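PDB 3RIQ: tailspike protein from Siphovirus 9NA, which serves as the phage's receptor-binding protein and probably recognises and cleaves the lipopolysaccharide of Salmonella as an endorhamnosidase. Local coordinates for residues T199-G204 against R261-V266. Residues are numbered along the deposited sequence; the frame is centred on the assembly and turned at random.
Sequences TAWGTG and RNYRLV
The Y263 phenol ring turns its edge toward the face of the six-membered ring of W201, while the rim of that indole meets the backbone at R261 and N262 close to its own plane. The two aromatics form an offset edge-to-face pair, with centroids 5.4 Å apart and planes at 81°. The setting is a right-handed parallel beta-helix, here in the P22 tailspike family, and the example illustrates how a large side chain can join loops two coils apart, reaching past the coil between them. Strand 206-208, which follows the W201 loop, pairs with 234-236, and that strand in turn with 266-273, which follows the Y263 loop. The intervening coil contributes backbone bonds to both sides: R224 and D226 bond to G202, and N225 to Y263. Across this spacing the CA atoms of W201 and N262 stand 8.4 Å apart, and the indole covers the distance with its benzo end. Its CG lies opposite the carbonyl carbon and beside the backbone N (chi1 -65°), which directs the ring toward 261-266. There CH2 of W201 comes within 3.6 Å of CE2 of Y263, and CZ3 of W201 within 3.7 Å of CD2 of Y263, so one C-C edge of the phenol serves both indole carbons. Polar groups around the pair find partners outside the two segments. The Y263 hydroxyl hydrogen-bonds D295, which restrains the far end of the phenol, and the R261 guanidinium leads away from the indole to salt bridges with D285 and E254. What R261 offers W201 is mainly its main chain: the carbonyl O of R261 lies 3.2 Å from CZ3 of W201, at the indole edge.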
ATOM      1  N   THR A 199     -10.328 -15.419  33.089  1.00 13.90           N
ATOM      2  CA  THR A 199      -8.901 -15.272  32.780  1.00 14.36           C
ATOM      3  C   THR A 199      -8.523 -15.755  31.377  1.00 13.28           C
ATOM      4  O   THR A 199      -7.426 -15.444  30.922  1.00 14.60           O
ATOM      5  CB  THR A 199      -8.040 -16.022  33.810  1.00 14.31           C
ATOM      6  OG1 THR A 199      -8.514 -17.377  33.865  1.00 16.45           O
ATOM      7  CG2 THR A 199      -8.123 -15.342  35.212  1.00 15.33           C
ATOM      8  N   ALA A 200      -9.399 -16.478  30.668  1.00 14.04           N
ATOM      9  CA  ALA A 200      -9.105 -16.821  29.267  1.00 13.18           C
ATOM     10  C   ALA A 200      -9.065 -15.532  28.419  1.00 13.66           C
ATOM     11  O   ALA A 200      -9.553 -14.478  28.830  1.00 14.49           O
ATOM     12  CB  ALA A 200     -10.193 -17.746  28.703  1.00 14.91           C
ATOM     13  N   TRP A 201      -8.475 -15.632  27.237  1.00 14.05           N
ATOM     14  CA  TRP A 201      -8.407 -14.526  26.270  1.00 13.94           C
ATOM     15  C   TRP A 201      -9.300 -14.858  25.103  1.00 13.89           C
ATOM     16  O   TRP A 201      -9.204 -15.958  24.546  1.00 14.39           O
ATOM     17  CB  TRP A 201      -6.956 -14.312  25.794  1.00 14.85           C
ATOM     18  CG  TRP A 201      -6.108 -13.869  26.929  1.00 15.26           C
ATOM     19  CD1 TRP A 201      -5.565 -14.654  27.940  1.00 16.01           C
ATOM     20  CD2 TRP A 201      -5.723 -12.541  27.212  1.00 15.11           C
ATOM     21  NE1 TRP A 201      -4.861 -13.866  28.823  1.00 18.56           N
ATOM     22  CE2 TRP A 201      -4.952 -12.566  28.410  1.00 15.68           C
ATOM     23  CE3 TRP A 201      -5.960 -11.309  26.584  1.00 15.51           C
ATOM     24  CZ2 TRP A 201      -4.411 -11.410  28.984  1.00 16.41           C
ATOM     25  CZ3 TRP A 201      -5.397 -10.154  27.149  1.00 14.60           C
ATOM     26  CH2 TRP A 201      -4.649 -10.216  28.350  1.00 16.45           C
ATOM     27  N   GLY A 202     -10.196 -13.949  24.740  1.00 12.47           N
ATOM     28  CA  GLY A 202     -11.022 -14.158  23.523  1.00 13.25           C
ATOM     29  C   GLY A 202     -10.141 -14.235  22.279  1.00 12.32           C
ATOM     30  O   GLY A 202      -9.107 -13.574  22.213  1.00 13.15           O
ATOM     31  N   THR A 203     -10.509 -15.072  21.315  1.00 10.84           N
ATOM     32  CA  THR A 203      -9.689 -15.203  20.113  1.00 11.69           C
ATOM     33  C   THR A 203     -10.512 -15.459  18.869  1.00 11.16           C
ATOM     34  O   THR A 203     -11.640 -15.924  18.989  1.00 11.84           O
ATOM     35  CB  THR A 203      -8.569 -16.252  20.282  1.00 11.81           C
ATOM     36  OG1 THR A 203      -7.535 -16.014  19.321  1.00 12.76           O
ATOM     37  CG2 THR A 203      -9.112 -17.674  20.113  1.00 13.52           C
ATOM     38  N   GLY A 204      -9.943 -15.134  17.700  1.00 11.27           N
ATOM     39  CA  GLY A 204     -10.628 -15.368  16.443  1.00 10.95           C
ATOM     40  C   GLY A 204     -11.765 -14.407  16.138  1.00 11.15           C
ATOM     41  O   GLY A 204     -12.501 -14.640  15.197  1.00 13.07           O
ATOM     42  N   ARG A 261      -6.943  -5.668  28.429  1.00 12.41           N
ATOM     43  CA  ARG A 261      -5.986  -5.380  27.356  1.00 12.67           C
ATOM     44  C   ARG A 261      -6.042  -6.432  26.250  1.00 12.45           C
ATOM     45  O   ARG A 261      -6.825  -7.376  26.311  1.00 13.46           O
ATOM     46  CB  ARG A 261      -4.589  -5.281  27.954  1.00 12.47           C
ATOM     47  CG  ARG A 261      -4.458  -4.105  28.949  1.00 12.29           C
ATOM     48  CD  ARG A 261      -3.104  -4.192  29.631  1.00 13.44           C
ATOM     49  NE  ARG A 261      -2.825  -3.095  30.573  1.00 13.47           N
ATOM     50  CZ  ARG A 261      -3.153  -3.090  31.866  1.00 14.09           C
ATOM     51  NH1 ARG A 261      -3.823  -4.115  32.410  1.00 14.06           N
ATOM     52  NH2 ARG A 261      -2.798  -2.057  32.629  1.00 14.66           N
ATOM     53  N   ASN A 262      -5.216  -6.263  25.218  1.00 11.34           N
ATOM     54  CA  ASN A 262      -5.305  -7.072  24.000  1.00 11.12           C
ATOM     55  C   ASN A 262      -3.954  -7.278  23.357  1.00 11.85           C
ATOM     56  O   ASN A 262      -3.098  -6.402  23.454  1.00 13.02           O
ATOM     57  CB  ASN A 262      -6.249  -6.410  22.979  1.00 11.76           C
ATOM     58  CG  ASN A 262      -7.612  -6.137  23.561  1.00 10.81           C
ATOM     59  OD1 ASN A 262      -8.513  -6.981  23.460  1.00 11.41           O
ATOM     60  ND2 ASN A 262      -7.783  -4.950  24.189  1.00 12.64           N
ATOM     61  N   TYR A 263      -3.810  -8.406  22.655  1.00 11.08           N
ATOM     62  CA  TYR A 263      -2.543  -8.860  22.095  1.00 11.36           C
ATOM     63  C   TYR A 263      -2.701  -9.466  20.735  1.00 11.08           C
ATOM     64  O   TYR A 263      -3.737 -10.085  20.430  1.00 11.70           O
ATOM     65  CB  TYR A 263      -1.900  -9.958  22.999  1.00 11.33           C
ATOM     66  CG  TYR A 263      -1.388  -9.424  24.320  1.00 11.84           C
ATOM     67  CD1 TYR A 263      -0.049  -9.043  24.473  1.00 12.32           C
ATOM     68  CD2 TYR A 263      -2.241  -9.286  25.421  1.00 12.47           C
ATOM     69  CE1 TYR A 263       0.423  -8.516  25.671  1.00 12.98           C
ATOM     70  CE2 TYR A 263      -1.776  -8.780  26.629  1.00 13.82           C
ATOM     71  CZ  TYR A 263      -0.432  -8.390  26.743  1.00 13.01           C
ATOM     72  OH  TYR A 263       0.032  -7.880  27.910  1.00 15.33           O
ATOM     73  N   ARG A 264      -1.682  -9.279  19.896  1.00 11.06           N
ATOM     74  CA  ARG A 264      -1.559 -10.084  18.679  1.00 10.58           C
ATOM     75  C   ARG A 264      -2.760 -10.048  17.717  1.00 11.01           C
ATOM     76  O   ARG A 264      -3.236 -11.089  17.224  1.00 11.79           O
ATOM     77  CB  ARG A 264      -1.157 -11.536  19.048  1.00 11.08           C
ATOM     78  CG  ARG A 264       0.264 -11.552  19.636  1.00 11.75           C
ATOM     79  CD  ARG A 264       0.749 -12.951  19.998  1.00 12.00           C
ATOM     80  NE  ARG A 264      -0.018 -13.605  21.056  1.00 12.62           N
ATOM     81  CZ  ARG A 264       0.433 -14.635  21.781  1.00 14.16           C
ATOM     82  NH1 ARG A 264       1.635 -15.154  21.536  1.00 13.59           N
ATOM     83  NH2 ARG A 264      -0.324 -15.156  22.737  1.00 14.55           N
ATOM     84  N   LEU A 265      -3.289  -8.843  17.496  1.00 10.46           N
ATOM     85  CA  LEU A 265      -4.391  -8.659  16.542  1.00 11.06           C
ATOM     86  C   LEU A 265      -3.842  -8.069  15.244  1.00 10.72           C
ATOM     87  O   LEU A 265      -2.691  -7.566  15.200  1.00 12.32           O
ATOM     88  CB  LEU A 265      -5.456  -7.718  17.139  1.00 11.66           C
ATOM     89  CG  LEU A 265      -6.088  -8.262  18.438  1.00 12.08           C
ATOM     90  CD1 LEU A 265      -6.993  -7.193  19.081  1.00 12.58           C
ATOM     91  CD2 LEU A 265      -6.912  -9.542  18.178  1.00 13.26           C
ATOM     92  N   VAL A 266      -4.669  -8.120  14.193  1.00 11.08           N
ATOM     93  CA  VAL A 266      -4.343  -7.493  12.907  1.00 10.96           C
ATOM     94  C   VAL A 266      -5.368  -6.416  12.589  1.00 10.37           C
ATOM     95  O   VAL A 266      -6.587  -6.672  12.656  1.00 11.33           O
ATOM     96  CB  VAL A 266      -4.363  -8.542  11.759  1.00 11.17           C
ATOM     97  CG1 VAL A 266      -4.095  -7.837  10.396  1.00 14.46           C
ATOM     98  CG2 VAL A 266      -3.331  -9.645  12.003  1.00 14.03           C
TER